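Diheme cytochrome c (Shewanella baltica, PDB 3U99) carries two covalently bound c-type hemes and probably serves in electron transfer between redox partners. Local coordinates at residues Asn29-Pro32 and Ala33-Arg37. Sequence-based numbering, arbitrary orientation.
Sequences NLLP and ADKWR
Leu31 lies across one face of the Trp36 indole, the two side chains crossing at about a right angle just where the loop turns into the helix. The contact is a CH-pi one: CB of Leu31 stands 3.7 Å from the centroid of the five-membered ring, 19° off its normal, while CD1 of Leu31 reaches the benzene half, 3.9 Å from CZ3 of Trp36. With CG of Trp36 anti to its own carbonyl carbon (chi1 -78°), the indole is carried back along the residues that precede the helix, beside Leu31, and its NE1 donates a hydrogen bond to the carbonyl oxygen of Ala28. On the polar side, Pro32 is the N-cap residue, and its O accepts the first i to i+4 backbone bond of the helix: N of Trp36 bonds to it at 3.1 Å in the carbonyl plane, with an N-H...O angle of 159°, and N of Lys35 adds a weak, bent bond at 3.0 Å. The proline ring makes van der Waals contacts with the first turn, CG of Pro32 lying 3.9 Å from CD of Lys35 and 3.6 Å from OD2 of Asp34. Replacing Trp36 by an alanine would probably leave Leu31 without the ring it covers, deprive the Ala28 carbonyl of the indole N-H and open a gap beside the heme that the indole touches. Beyond the turn, Leu31 packs on Ile91 and Gln94 of a loop, and helix 33-40 lies against helix 55-67, with Ala33 on Val66 and Trp36 on Leu65.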
loop_
_atom_site.group_PDB
_atom_site.type_symbol
_atom_site.label_atom_id
_atom_site.label_comp_id
_atom_site.label_asym_id
_atom_site.label_seq_id
_atom_site.Cartn_x
_atom_site.Cartn_y
_atom_site.Cartn_z
ATOM N N ASN A 29 -9.176 -1.015 1.011
ATOM C CA ASN A 29 -9.888 0.167 1.471
ATOM C C ASN A 29 -9.023 1.422 1.588
ATOM O O ASN A 29 -9.533 2.467 2.040
ATOM C CB ASN A 29 -10.704 -0.089 2.727
ATOM C CG ASN A 29 -9.879 -0.321 3.942
ATOM O OD1 ASN A 29 -8.679 -0.126 3.895
ATOM N ND2 ASN A 29 -10.583 -0.784 4.969
ATOM N N LEU A 30 -7.801 1.350 1.097
ATOM C CA LEU A 30 -6.930 2.538 1.064
ATOM C C LEU A 30 -7.107 3.406 -0.174
ATOM O O LEU A 30 -6.604 4.528 -0.184
ATOM C CB LEU A 30 -5.446 2.164 1.199
ATOM C CG LEU A 30 -5.096 1.522 2.561
ATOM C CD1 LEU A 30 -3.661 1.043 2.530
ATOM C CD2 LEU A 30 -5.294 2.495 3.701
ATOM N N LEU A 31 -7.816 2.902 -1.214
ATOM C CA LEU A 31 -8.113 3.706 -2.372
ATOM C C LEU A 31 -9.552 3.470 -2.805
ATOM O O LEU A 31 -10.055 2.372 -2.611
ATOM C CB LEU A 31 -7.194 3.341 -3.558
ATOM C CG LEU A 31 -5.733 3.728 -3.454
ATOM C CD1 LEU A 31 -4.912 3.155 -4.629
ATOM C CD2 LEU A 31 -5.501 5.233 -3.419
ATOM N N PRO A 32 -10.160 4.460 -3.426
ATOM C CA PRO A 32 -11.455 4.212 -4.053
ATOM C C PRO A 32 -11.317 3.441 -5.356
ATOM O O PRO A 32 -10.223 3.338 -5.935
ATOM C CB PRO A 32 -11.940 5.652 -4.280
ATOM C CG PRO A 32 -10.720 6.475 -4.486
ATOM C CD PRO A 32 -9.692 5.840 -3.574
ATOM N N ALA A 33 -12.449 2.935 -5.843
ATOM C CA ALA A 33 -12.444 2.045 -6.977
ATOM C C ALA A 33 -11.808 2.635 -8.220
ATOM O O ALA A 33 -11.075 1.910 -8.894
ATOM C CB ALA A 33 -13.869 1.577 -7.253
ATOM N N ASP A 34 -12.061 3.894 -8.545
ATOM C CA ASP A 34 -11.512 4.383 -9.797
ATOM C C ASP A 34 -9.999 4.463 -9.740
ATOM O O ASP A 34 -9.322 4.282 -10.754
ATOM C CB ASP A 34 -12.061 5.750 -10.131
ATOM C CG ASP A 34 -11.857 6.825 -9.113
ATOM O OD1 ASP A 34 -11.778 8.015 -9.480
ATOM O OD2 ASP A 34 -11.782 6.591 -7.921
ATOM N N LYS A 35 -9.461 4.721 -8.534
ATOM C CA LYS A 35 -8.024 4.750 -8.420
ATOM C C LYS A 35 -7.421 3.359 -8.486
ATOM O O LYS A 35 -6.339 3.154 -9.065
ATOM C CB LYS A 35 -7.662 5.528 -7.147
ATOM C CG LYS A 35 -8.014 6.976 -7.340
ATOM C CD LYS A 35 -7.623 7.955 -6.267
ATOM C CE LYS A 35 -8.026 9.358 -6.714
ATOM N NZ LYS A 35 -8.706 10.160 -5.690
ATOM N N TRP A 36 -8.081 2.327 -7.984
ATOM C CA TRP A 36 -7.602 0.955 -8.203
ATOM C C TRP A 36 -7.682 0.592 -9.704
ATOM O O TRP A 36 -6.745 -0.033 -10.221
ATOM C CB TRP A 36 -8.412 -0.033 -7.399
ATOM C CG TRP A 36 -8.051 -0.092 -5.936
ATOM C CD1 TRP A 36 -8.931 0.061 -4.922
ATOM C CD2 TRP A 36 -6.760 -0.307 -5.383
ATOM N NE1 TRP A 36 -8.261 -0.052 -3.729
ATOM C CE2 TRP A 36 -6.926 -0.290 -4.001
ATOM C CE3 TRP A 36 -5.495 -0.540 -5.885
ATOM C CZ2 TRP A 36 -5.868 -0.475 -3.096
ATOM C CZ3 TRP A 36 -4.458 -0.732 -5.020
ATOM C CH2 TRP A 36 -4.637 -0.699 -3.628
ATOM N N ARG A 37 -8.750 0.961 -10.388
ATOM C CA ARG A 37 -8.839 0.619 -11.799
ATOM C C ARG A 37 -7.741 1.285 -12.611
ATOM O O ARG A 37 -7.252 0.719 -13.580
ATOM C CB ARG A 37 -10.215 1.043 -12.318
ATOM C CG ARG A 37 -11.365 0.155 -11.873
ATOM C CD ARG A 37 -12.617 0.391 -12.713
ATOM N NE ARG A 37 -13.206 1.699 -12.425
ATOM C CZ ARG A 37 -14.158 1.982 -11.554
ATOM N NH1 ARG A 37 -14.732 1.036 -10.798
ATOM N NH2 ARG A 37 -14.598 3.225 -11.392
#